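Local coordinates for Atu0111 protein (Agrobacterium tumefaciens, PDB 2FSQ) that is of unknown function but has an alpha-beta fold and a DUF1868 family region of the 2H clan, consistent with kinship to 2H phosphoesterases, at residues S94-L98 against P99-Q103; D120-S123 against T124-T127; D153-V156 against A157-D161; P192-L195 against P196-A200; D203-L206 against E207-R210. All coordinates share one frame; numbering follows the deposited sequence. Where two conformers were deposited one is given.

Interaction 1: S94-L98 against P99-Q103; sequences SRRAL and PYWPQ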
# COMPACT_ATOMS: atom_id res chain seq x y z
N SER A 94 3.10 15.45 -3.49
CA SER A 94 3.09 15.91 -2.12
C SER A 94 4.41 15.71 -1.38
O SER A 94 4.51 16.08 -0.20
CB SER A 94 1.99 15.18 -1.35
OG SER A 94 2.07 13.78 -1.57
N ARG A 95 5.43 15.15 -2.05
CA ARG A 95 6.70 14.90 -1.38
C ARG A 95 7.88 15.16 -2.32
O ARG A 95 8.61 14.25 -2.72
CB ARG A 95 6.72 13.51 -0.74
CG ARG A 95 7.90 13.32 0.20
CD ARG A 95 7.67 12.30 1.25
NE ARG A 95 7.33 11.04 0.65
CZ ARG A 95 7.07 9.92 1.33
NH1 ARG A 95 6.74 8.82 0.66
NH2 ARG A 95 7.11 9.93 2.68
N ARG A 96 8.06 16.44 -2.66
CA ARG A 96 9.09 16.85 -3.59
C ARG A 96 10.37 17.14 -2.82
O ARG A 96 10.75 18.30 -2.64
CB ARG A 96 8.63 18.05 -4.40
CG ARG A 96 7.53 17.71 -5.36
CD ARG A 96 6.95 18.96 -5.99
NE ARG A 96 6.05 18.62 -7.10
CZ ARG A 96 6.46 18.32 -8.33
NH1 ARG A 96 7.76 18.31 -8.63
NH2 ARG A 96 5.57 18.03 -9.28
N ALA A 97 11.01 16.08 -2.34
CA ALA A 97 12.18 16.22 -1.48
C ALA A 97 13.04 14.98 -1.51
O ALA A 97 12.52 13.87 -1.62
CB ALA A 97 11.72 16.48 -0.05
N LEU A 98 14.36 15.16 -1.38
CA LEU A 98 15.26 14.02 -1.17
C LEU A 98 15.01 13.51 0.25
O LEU A 98 14.73 14.32 1.15
CB LEU A 98 16.72 14.47 -1.30
CG LEU A 98 17.09 15.23 -2.59
CD1 LEU A 98 18.54 15.64 -2.57
CD2 LEU A 98 16.79 14.40 -3.83
N PRO A 99 15.14 12.20 0.49
CA PRO A 99 15.52 11.09 -0.37
C PRO A 99 14.32 10.39 -1.01
O PRO A 99 14.40 9.17 -1.28
CB PRO A 99 16.20 10.14 0.61
CG PRO A 99 15.38 10.28 1.83
CD PRO A 99 14.97 11.75 1.89
N TYR A 100 13.25 11.13 -1.27
CA TYR A 100 12.03 10.56 -1.87
C TYR A 100 11.92 10.93 -3.35
O TYR A 100 10.86 10.78 -3.95
CB TYR A 100 10.79 11.04 -1.10
CG TYR A 100 10.90 10.86 0.39
CD1 TYR A 100 11.33 11.90 1.20
CD2 TYR A 100 10.65 9.62 0.97
CE1 TYR A 100 11.45 11.73 2.58
CE2 TYR A 100 10.79 9.43 2.33
CZ TYR A 100 11.20 10.48 3.13
OH TYR A 100 11.32 10.28 4.49
N TRP A 101 13.03 11.40 -3.91
CA TRP A 101 13.08 11.96 -5.25
C TRP A 101 14.49 11.67 -5.78
O TRP A 101 15.44 11.64 -5.00
CB TRP A 101 12.89 13.47 -5.15
CG TRP A 101 12.51 14.17 -6.40
CD1 TRP A 101 13.36 14.75 -7.32
CD2 TRP A 101 11.18 14.42 -6.88
NE1 TRP A 101 12.63 15.33 -8.32
CE2 TRP A 101 11.30 15.14 -8.09
CE3 TRP A 101 9.90 14.12 -6.39
CZ2 TRP A 101 10.17 15.54 -8.82
CZ3 TRP A 101 8.79 14.52 -7.13
CH2 TRP A 101 8.94 15.22 -8.32
N PRO A 102 14.63 11.44 -7.10
CA PRO A 102 15.97 11.23 -7.62
C PRO A 102 16.79 12.52 -7.61
O PRO A 102 16.30 13.53 -8.09
CB PRO A 102 15.74 10.77 -9.06
CG PRO A 102 14.44 11.34 -9.45
CD PRO A 102 13.60 11.35 -8.16
N GLN A 103 18.00 12.49 -7.06
CA GLN A 103 18.80 13.72 -7.02
C GLN A 103 19.13 14.27 -8.40
O GLN A 103 19.41 15.45 -8.54
CB GLN A 103 20.08 13.55 -6.21
CG GLN A 103 20.76 14.89 -5.87
CD GLN A 103 21.80 14.78 -4.78
OE1 GLN A 103 22.40 13.72 -4.57
NE2 GLN A 103 22.03 15.88 -4.08
O HOH W 1 8.23 11.83 -3.89

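Interaction 2: D120-S123 against T124-T127; sequences DRLS and TFPT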
# COMPACT_ATOMS: atom_id res chain seq x y z
N ASP A 120 11.47 5.18 -19.51
CA ASP A 120 12.66 4.97 -20.32
C ASP A 120 13.72 4.16 -19.58
O ASP A 120 14.25 3.19 -20.12
CB ASP A 120 13.25 6.31 -20.77
CG ASP A 120 14.59 6.15 -21.49
OD1 ASP A 120 14.68 5.34 -22.44
OD2 ASP A 120 15.55 6.84 -21.09
N ARG A 121 14.01 4.54 -18.35
CA ARG A 121 15.02 3.85 -17.57
C ARG A 121 14.62 2.41 -17.31
O ARG A 121 15.47 1.52 -17.33
CB ARG A 121 15.24 4.56 -16.23
CG ARG A 121 16.05 5.81 -16.34
CD ARG A 121 16.19 6.47 -14.99
NE ARG A 121 17.09 5.77 -14.08
CZ ARG A 121 18.42 5.76 -14.18
NH1 ARG A 121 19.03 6.38 -15.18
NH2 ARG A 121 19.14 5.10 -13.28
N LEU A 122 13.33 2.19 -17.08
CA LEU A 122 12.83 0.85 -16.74
C LEU A 122 12.69 -0.11 -17.93
O LEU A 122 12.32 -1.27 -17.74
CB LEU A 122 11.50 0.94 -15.98
CG LEU A 122 11.61 1.56 -14.57
CD1 LEU A 122 10.24 2.05 -14.12
CD2 LEU A 122 12.23 0.56 -13.59
N SER A 123 12.99 0.39 -19.13
CA SER A 123 12.96 -0.44 -20.34
C SER A 123 14.02 -1.54 -20.34
O SER A 123 13.89 -2.53 -21.07
CB SER A 123 13.10 0.44 -21.59
OG SER A 123 11.88 1.11 -21.85
N THR A 124 15.06 -1.37 -19.53
CA THR A 124 16.11 -2.38 -19.37
C THR A 124 16.10 -3.09 -18.01
O THR A 124 17.10 -3.73 -17.64
CB THR A 124 17.50 -1.78 -19.62
OG1 THR A 124 17.74 -0.71 -18.69
CG2 THR A 124 17.63 -1.24 -21.05
N PHE A 125 14.99 -2.98 -17.27
CA PHE A 125 14.86 -3.71 -15.99
C PHE A 125 15.03 -5.21 -16.19
O PHE A 125 14.41 -5.78 -17.11
CB PHE A 125 13.51 -3.42 -15.34
CG PHE A 125 13.47 -3.75 -13.88
CD1 PHE A 125 14.06 -2.90 -12.96
CD2 PHE A 125 12.85 -4.91 -13.44
CE1 PHE A 125 14.05 -3.21 -11.62
CE2 PHE A 125 12.82 -5.21 -12.08
CZ PHE A 125 13.43 -4.36 -11.17
N PRO A 126 15.87 -5.86 -15.36
CA PRO A 126 16.16 -7.28 -15.60
C PRO A 126 15.01 -8.20 -15.21
O PRO A 126 14.14 -7.83 -14.43
CB PRO A 126 17.37 -7.54 -14.70
CG PRO A 126 17.19 -6.58 -13.55
CD PRO A 126 16.61 -5.34 -14.19
N THR A 127 15.01 -9.40 -15.78
CA THR A 127 14.08 -10.44 -15.39
C THR A 127 14.51 -10.98 -14.03
O THR A 127 15.64 -11.44 -13.86
CB THR A 127 14.08 -11.57 -16.44
OG1 THR A 127 13.62 -11.02 -17.68
CG2 THR A 127 13.16 -12.72 -16.01

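Interaction 3: D153-V156 against A157-D161; sequences DSIV and ALWRD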
# COMPACT_ATOMS: atom_id res chain seq x y z
N ASP A 153 10.99 -13.58 0.83
CA ASP A 153 11.48 -12.31 1.37
C ASP A 153 12.77 -11.87 0.68
O ASP A 153 12.96 -10.69 0.35
CB ASP A 153 11.69 -12.40 2.88
CG ASP A 153 10.41 -12.60 3.64
OD1 ASP A 153 9.40 -11.92 3.34
OD2 ASP A 153 10.41 -13.47 4.54
N SER A 154 13.67 -12.83 0.47
CA SER A 154 14.93 -12.54 -0.20
C SER A 154 14.70 -12.12 -1.65
O SER A 154 15.32 -11.18 -2.14
CB SER A 154 15.87 -13.74 -0.05
OG SER A 154 17.06 -13.54 -0.77
N ILE A 155 13.76 -12.77 -2.33
CA ILE A 155 13.47 -12.43 -3.71
C ILE A 155 12.87 -11.03 -3.85
O ILE A 155 13.33 -10.23 -4.67
CB ILE A 155 12.53 -13.48 -4.34
CG1 ILE A 155 13.23 -14.84 -4.41
CG2 ILE A 155 12.07 -13.05 -5.74
CD1 ILE A 155 12.30 -15.98 -4.74
N VAL A 156 11.88 -10.71 -3.04
CA VAL A 156 11.26 -9.38 -3.16
C VAL A 156 12.26 -8.30 -2.74
O VAL A 156 12.24 -7.21 -3.29
CB VAL A 156 9.85 -9.29 -2.48
CG1 VAL A 156 9.92 -9.35 -0.97
CG2 VAL A 156 9.09 -8.05 -2.97
N ALA A 157 13.17 -8.60 -1.81
CA ALA A 157 14.19 -7.62 -1.44
C ALA A 157 15.09 -7.34 -2.64
O ALA A 157 15.56 -6.21 -2.83
CB ALA A 157 15.01 -8.10 -0.26
N LEU A 158 15.36 -8.37 -3.45
CA LEU A 158 16.17 -8.18 -4.66
C LEU A 158 15.46 -7.27 -5.66
O LEU A 158 16.07 -6.40 -6.26
CB LEU A 158 16.56 -9.52 -5.31
CG LEU A 158 17.22 -9.45 -6.69
CD1 LEU A 158 18.56 -8.72 -6.63
CD2 LEU A 158 17.42 -10.86 -7.22
N TRP A 159 14.16 -7.49 -5.86
CA TRP A 159 13.38 -6.58 -6.69
C TRP A 159 13.53 -5.14 -6.21
O TRP A 159 13.76 -4.24 -7.01
CB TRP A 159 11.90 -6.96 -6.66
CG TRP A 159 11.50 -8.10 -7.57
CD1 TRP A 159 11.63 -9.45 -7.32
CD2 TRP A 159 10.87 -7.99 -8.85
NE1 TRP A 159 11.12 -10.18 -8.38
CE2 TRP A 159 10.65 -9.30 -9.33
CE3 TRP A 159 10.48 -6.90 -9.64
CZ2 TRP A 159 10.03 -9.55 -10.56
CZ3 TRP A 159 9.86 -7.15 -10.86
CH2 TRP A 159 9.67 -8.47 -11.33
N ARG A 160 13.38 -4.92 -4.91
CA ARG A 160 13.42 -3.56 -4.37
C ARG A 160 14.80 -2.94 -4.48
O ARG A 160 14.91 -1.77 -4.82
CB ARG A 160 12.92 -3.53 -2.92
CG ARG A 160 11.40 -3.60 -2.87
CD ARG A 160 10.85 -3.73 -1.45
NE ARG A 160 11.46 -2.76 -0.55
CZ ARG A 160 11.10 -1.48 -0.46
NH1 ARG A 160 10.13 -0.99 -1.22
NH2 ARG A 160 11.76 -0.68 0.38
N ASP A 161 15.84 -3.72 -4.23
CA ASP A 161 17.19 -3.18 -4.36
C ASP A 161 17.45 -2.79 -5.81
O ASP A 161 18.09 -1.78 -6.11
CB ASP A 161 18.24 -4.21 -3.93
CG ASP A 161 18.33 -4.38 -2.43
OD1 ASP A 161 17.79 -3.52 -1.69
OD2 ASP A 161 18.93 -5.39 -1.98

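Interaction 4: P192-L195 against P196-A200; sequences PECL and PRWQA. With ACY (acetic acid), chain C.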
# COMPACT_ATOMS: atom_id res chain seq x y z
N PRO A 192 -10.64 5.04 22.38
CA PRO A 192 -10.16 3.75 22.90
C PRO A 192 -11.24 2.70 23.22
O PRO A 192 -10.96 1.50 23.16
CB PRO A 192 -9.38 4.14 24.17
CG PRO A 192 -9.74 5.53 24.46
CD PRO A 192 -10.20 6.18 23.21
N GLU A 193 -12.45 3.13 23.55
CA GLU A 193 -13.48 2.18 24.00
C GLU A 193 -13.93 1.16 22.95
O GLU A 193 -14.43 0.08 23.29
CB GLU A 193 -14.69 2.91 24.61
CG GLU A 193 -14.39 3.61 25.95
CD GLU A 193 -13.70 4.97 25.81
OE1 GLU A 193 -13.61 5.51 24.69
OE2 GLU A 193 -13.24 5.49 26.85
N CYS A 194 -13.74 1.47 21.67
CA CYS A 194 -14.10 0.54 20.60
C CYS A 194 -12.99 -0.42 20.21
O CYS A 194 -13.20 -1.31 19.38
CB CYS A 194 -14.53 1.29 19.34
SG CYS A 194 -13.19 2.04 18.36
N LEU A 195 -11.81 -0.24 20.78
CA LEU A 195 -10.65 -1.02 20.36
C LEU A 195 -10.74 -2.52 20.66
O LEU A 195 -10.36 -3.32 19.81
CB LEU A 195 -9.34 -0.40 20.86
CG LEU A 195 -9.10 1.03 20.35
CD1 LEU A 195 -7.77 1.56 20.89
CD2 LEU A 195 -9.13 1.12 18.82
N PRO A 196 -11.20 -2.91 21.86
CA PRO A 196 -11.31 -4.36 22.07
C PRO A 196 -12.22 -5.06 21.05
O PRO A 196 -11.92 -6.18 20.60
CB PRO A 196 -11.89 -4.47 23.49
CG PRO A 196 -11.38 -3.21 24.18
CD PRO A 196 -11.53 -2.15 23.09
N ARG A 197 -13.29 -4.41 20.62
CA ARG A 197 -14.14 -4.98 19.60
C ARG A 197 -13.40 -5.10 18.25
O ARG A 197 -13.45 -6.14 17.60
CB ARG A 197 -15.43 -4.14 19.46
CG ARG A 197 -16.19 -4.39 18.16
CD ARG A 197 -17.62 -3.82 18.11
NE ARG A 197 -17.70 -2.47 18.61
CZ ARG A 197 -17.45 -1.38 17.88
NH1 ARG A 197 -17.10 -1.49 16.59
NH2 ARG A 197 -17.53 -0.18 18.44
N TRP A 198 -12.72 -4.03 17.83
CA TRP A 198 -11.91 -4.13 16.62
C TRP A 198 -10.88 -5.24 16.73
O TRP A 198 -10.68 -5.99 15.78
CB TRP A 198 -11.25 -2.79 16.29
CG TRP A 198 -12.13 -1.92 15.47
CD1 TRP A 198 -13.13 -1.10 15.92
CD2 TRP A 198 -12.12 -1.79 14.04
NE1 TRP A 198 -13.75 -0.47 14.85
CE2 TRP A 198 -13.15 -0.88 13.69
CE3 TRP A 198 -11.36 -2.37 13.02
CZ2 TRP A 198 -13.40 -0.51 12.36
CZ3 TRP A 198 -11.62 -2.01 11.69
CH2 TRP A 198 -12.64 -1.09 11.38
N GLN A 199 -10.20 -5.35 17.87
CA GLN A 199 -9.19 -6.41 17.99
C GLN A 199 -9.81 -7.79 17.82
O GLN A 199 -9.25 -8.67 17.15
CB GLN A 199 -8.45 -6.36 19.31
CG GLN A 199 -7.26 -7.32 19.30
CD GLN A 199 -6.24 -6.99 18.22
OE1 GLN A 199 -5.94 -7.80 17.30
NE2 GLN A 199 -5.71 -5.79 18.30
N ALA A 200 -10.98 -8.00 18.43
CA ALA A 200 -11.60 -9.30 18.33
C ALA A 200 -11.96 -9.60 16.88
O ALA A 200 -11.74 -10.72 16.39
CB ALA A 200 -12.83 -9.35 19.23
C ACY C . -17.83 -1.01 22.03
O ACY C . -18.21 -2.08 21.50
OXT ACY C . -17.49 -0.01 21.36
CH3 ACY C . -17.77 -0.88 23.52
O HOH W 2 -14.69 -2.44 22.15

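Interaction 5: D203-L206 against E207-R210; sequences DEEL and EKLR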
# COMPACT_ATOMS: atom_id res chain seq x y z
N ASP A 203 -8.77 -10.26 14.73
CA ASP A 203 -8.24 -11.60 15.02
C ASP A 203 -9.02 -12.64 14.24
O ASP A 203 -8.45 -13.50 13.56
CB ASP A 203 -8.32 -11.91 16.52
CG ASP A 203 -7.31 -11.14 17.35
OD1 ASP A 203 -6.37 -10.54 16.78
OD2 ASP A 203 -7.47 -11.14 18.60
N GLU A 204 -10.34 -12.54 14.31
CA GLU A 204 -11.21 -13.53 13.67
C GLU A 204 -11.04 -13.45 12.15
O GLU A 204 -10.91 -14.48 11.47
CB GLU A 204 -12.67 -13.29 14.09
CG GLU A 204 -13.68 -14.27 13.52
CD GLU A 204 -15.06 -14.10 14.13
OE1 GLU A 204 -15.25 -14.58 15.27
OE2 GLU A 204 -15.94 -13.51 13.46
N GLU A 205 -11.01 -12.23 11.60
CA GLU A 205 -10.90 -12.06 10.15
C GLU A 205 -9.54 -12.42 9.59
O GLU A 205 -9.45 -12.90 8.46
CB GLU A 205 -11.30 -10.64 9.70
CG GLU A 205 -12.78 -10.31 9.99
CD GLU A 205 -13.78 -11.25 9.34
OE1 GLU A 205 -13.61 -11.59 8.14
OE2 GLU A 205 -14.76 -11.62 10.03
N LEU A 206 -8.49 -12.19 10.37
CA LEU A 206 -7.14 -12.60 9.95
C LEU A 206 -7.08 -14.10 9.74
O LEU A 206 -6.57 -14.56 8.71
CB LEU A 206 -6.07 -12.15 10.94
CG LEU A 206 -4.66 -12.70 10.66
CD1 LEU A 206 -4.11 -12.23 9.30
CD2 LEU A 206 -3.71 -12.34 11.80
N GLU A 207 -7.62 -14.86 10.69
CA GLU A 207 -7.54 -16.32 10.55
C GLU A 207 -8.42 -16.82 9.40
O GLU A 207 -8.03 -17.75 8.68
CB GLU A 207 -7.79 -17.06 11.88
CG GLU A 207 -9.12 -16.82 12.57
CD GLU A 207 -9.45 -17.89 13.64
OE1 GLU A 207 -8.64 -18.83 13.82
OE2 GLU A 207 -10.51 -17.79 14.29
N LYS A 208 -9.57 -16.18 9.19
CA LYS A 208 -10.46 -16.51 8.08
C LYS A 208 -9.79 -16.21 6.74
O LYS A 208 -9.85 -17.00 5.80
CB LYS A 208 -11.81 -15.79 8.21
CG LYS A 208 -12.82 -16.06 7.11
CD LYS A 208 -14.09 -15.26 7.30
CE LYS A 208 -15.06 -15.52 6.17
NZ LYS A 208 -16.34 -14.80 6.33
N LEU A 209 -9.12 -15.06 6.66
CA LEU A 209 -8.44 -14.65 5.44
C LEU A 209 -7.25 -15.56 5.11
O LEU A 209 -7.06 -15.93 3.95
CB LEU A 209 -7.98 -13.19 5.57
CG LEU A 209 -7.25 -12.59 4.38
CD1 LEU A 209 -8.11 -12.61 3.13
CD2 LEU A 209 -6.85 -11.17 4.71
N ARG A 210 -6.46 -15.91 6.12
CA ARG A 210 -5.31 -16.81 5.94
C ARG A 210 -5.72 -18.18 5.40
O ARG A 210 -5.00 -18.79 4.60
CB ARG A 210 -4.53 -16.97 7.24
CG ARG A 210 -3.67 -15.76 7.59
CD ARG A 210 -2.95 -15.98 8.92
NE ARG A 210 -1.87 -16.94 8.76
CZ ARG A 210 -1.53 -17.87 9.65
NH1 ARG A 210 -2.20 -17.98 10.80
NH2 ARG A 210 -0.51 -18.68 9.39

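Interaction 1: S94-L98 against P99-Q103
Arg95 carries its CG opposite the backbone N (chi1 -168°) and bends at chi3, while Tyr100 sets its ring beside its own backbone N; together these turns lay the guanidinium flat on the phenol. The two planes are only 6° apart and their centres 4.1 Å apart. The cation lies off-centre, as CZ sits over the CD2-CE2 side, whereas Arg95 CD rides over the same face and adds a CH-pi contact, 3.8 Å from the Tyr100 ring centroid. Ala97 O lies at the edge of the ring, near its plane. This carbonyl accepts the backbone N-H of Tyr100 at 2.9 Å, on a lone pair in the carbonyl plane, and so closes a type VIa beta turn over Ala97-Tyr100, with cis-proline Pro99 at its third position. The turn folds the loop between strand 84-92 and helix 111-121 back on itself, and one water reinforces it by donating to both Arg95 O and Tyr100 O. Arg96, the centre of an inverse gamma turn, runs alongside the Trp101 indole, its NH1 3.3 Å from CH2 of that ring with the planes inclined by 45°. The polar end of Arg96 is held by a salt bridge to Glu93 and by the carbonyls of Leu107 and Thr109. The indole packs on Ile111 and Val114 of helix 111-121. Leu98 CD2 reaches Trp101 CB at 4.2 Å.

Interaction 2: D120-S123 against T124-T127
Leu122 and Phe125 make the compact side of this turn, their side chains running next to each other in the same direction until Leu122 CD2 meets Phe125 CD1 at 4.0 Å. The methyl approaches the ring obliquely. Phe125 reaches this place with its CG opposite the backbone N (chi1 -162°), which swings the ring alongside the leucine and in toward the protein. In the backbone, Phe125 N donates to Leu122 O at 3.2 Å; the N-H points nearly straight at the oxygen (164°), yet the donor stands well above the carbonyl plane, so no lone pair is met head-on. This i to i+3 bond belongs to the 3-10 turn that follows helix 111-121, coming after a similar bond from Ser123 N to Asp120 O, and it leads the chain into the loop before strand 133-139. The aromatic end is enclosed further by helix 150-167: Phe125 stacks on Phe163 and meets Phe166 edge-to-face, and Leu122 also touches Phe166. The outer side is looser. Thr124 is exposed and its OG1, placed between backbone N and carbonyl carbon (chi1 59°), makes just a weak hydrogen bond to Arg121 O, 3.5 Å long. Ser123 is likewise exposed. Arg121 points away from the turn, and its NE is held by Phe166 O at the end of helix 150-167.

Interaction 3: D153-V156 against A157-D161
Four successive i to i+4 bonds, from Ala157 N to Asp153 O through Arg160 N to Val156 O, hold this part of helix 150-167 with N-to-O distances of 3.0 to 3.1 Å. Ile155 O, which takes the backbone N-H of Trp159 in its carbonyl plane at an N-H...O angle of 163°, also lies at the rim of the Trp159 indole, in the ring plane, with CD1 3.2 Å away. Ile155 and Trp159 run next to each other in the same direction. Ile155 CG2, opposite its backbone N, comes 4.0 Å from Trp159 CD1 and equally near NE1, so one methyl meets the five-membered part of the indole. The ring nitrogen is spoken for by Pro129 O, and Phe131 approaches the indole edge-to-face. The next residue, Arg160, lies one turn on from Val156 and lays its aliphatic carbons past Val156 O, with CG at 3.7 Å, before bending at chi3. Its guanidinium is buried: Val87 O and His174 O accept its hydrogen bonds, and Tyr177 makes a cation-pi contact. Val156 and Arg160 both pack against Phe179 of strand 179-182. Helix 150-167 thus places apolar and polar anchors on its inner side, and the carbonyl oxygens and the aromatic face would be expected to stabilise the buried positive charge.

Interaction 4: P192-L195 against P196-A200
Pro196 opens the second segment with its ring against Leu195, where CD stands 3.6 Å from Leu195 CB; lacking an N-H, proline suits this first turn of helix 195-212, which follows the 3-10 turn 192-194. Next comes Arg197, whose backbone N gives its hydrogen to a water that in turn donates to Glu193 O. Its side chain leaves opposite the backbone N (chi1 163°) and bends at chi3, bringing NH2 within 3.5 Å of Cys194 CB. The guanidinium offers an edge to a bound acetic acid, probably from the crystallisation liquor: NE reaches O of this ligand at 3.0 Å, almost straight, and NH2 reaches its OXT at 2.9 Å. Trp198 then donates its backbone N-H to Cys194 O at 3.2 Å, while the same oxygen lies in the indole plane at the ring's edge. Cys194 SG, tucked between its own backbone N and carbonyl carbon (chi1 75°), comes 4.0 Å from Trp198 CD1, an oblique sulfur-aromatic contact. Gln199 N closes the next turn on Leu195 O at 2.8 Å, approaching the oxygen almost head-on. Outside the segments, Glu71 OE1 takes both Arg197 NH1 in a salt bridge and Trp198 NE1 in a hydrogen bond. Arg197 therefore faces two acidic groups with different N-H atoms, an arrangement that would be expected to stabilise its positive charge and the ionised form of the acetate.

Interaction 5: D203-L206 against E207-R210
Glu205 O receives the backbone N-H of Leu209 at 2.8 Å, the shortest of four consecutive i to i+4 bonds that hold this part of helix 195-212. Leu209 CB also lies against that oxygen, at 3.3 Å. One residue on, Leu206 O accepts Arg210 N at 2.9 Å and has the arginine's CG close beside it. Here the two side chains slant across each other: Leu206 CD1 meets Arg210 CD at 3.9 Å and CG just as closely, so the contact uses the aliphatic part of the arginine. Glu205 and Lys208 run alongside one another, the carboxylate OE1 touching Lys208 CD at 3.8 Å; NZ stays 4.6 Å from OE1, beyond a salt bridge, though the opposite charges may still attract weakly. Glu205 OE2 has a long, weak ion pair with Arg65 of helix 54-67. Glu207 and Lys208 belong to the exposed side of the helix. On the inner side Leu209 is wedged among Ala58, Ile59 and Thr62 of helix 54-67 and Val135 of strand 133-139, while Glu205 and Leu206 rest on Leu138 of that strand.

Overall arrangement
All five contacts are local, but they serve different places in the fold. Interactions 4 and 5 adjoin along helix 195-212, the first at its start and the second farther down, where packing on helix 54-67 and a strand replaces polar contacts to Glu71 and acetate. Interactions 2 and 3 touch directly, Phe125 CE2 meeting Trp159 CZ3 at 3.7 Å, and so join the loop after helix 111-121 to helix 150-167. Interaction 2 is mainly a surface contact; the other four are partly buried. Interaction 1, a cis-proline loop, combines one turn hydrogen bond with an arginine-tyrosine stack in place of helical bonds, and lies across the chain's centre from interaction 5, about 37 Å between centres.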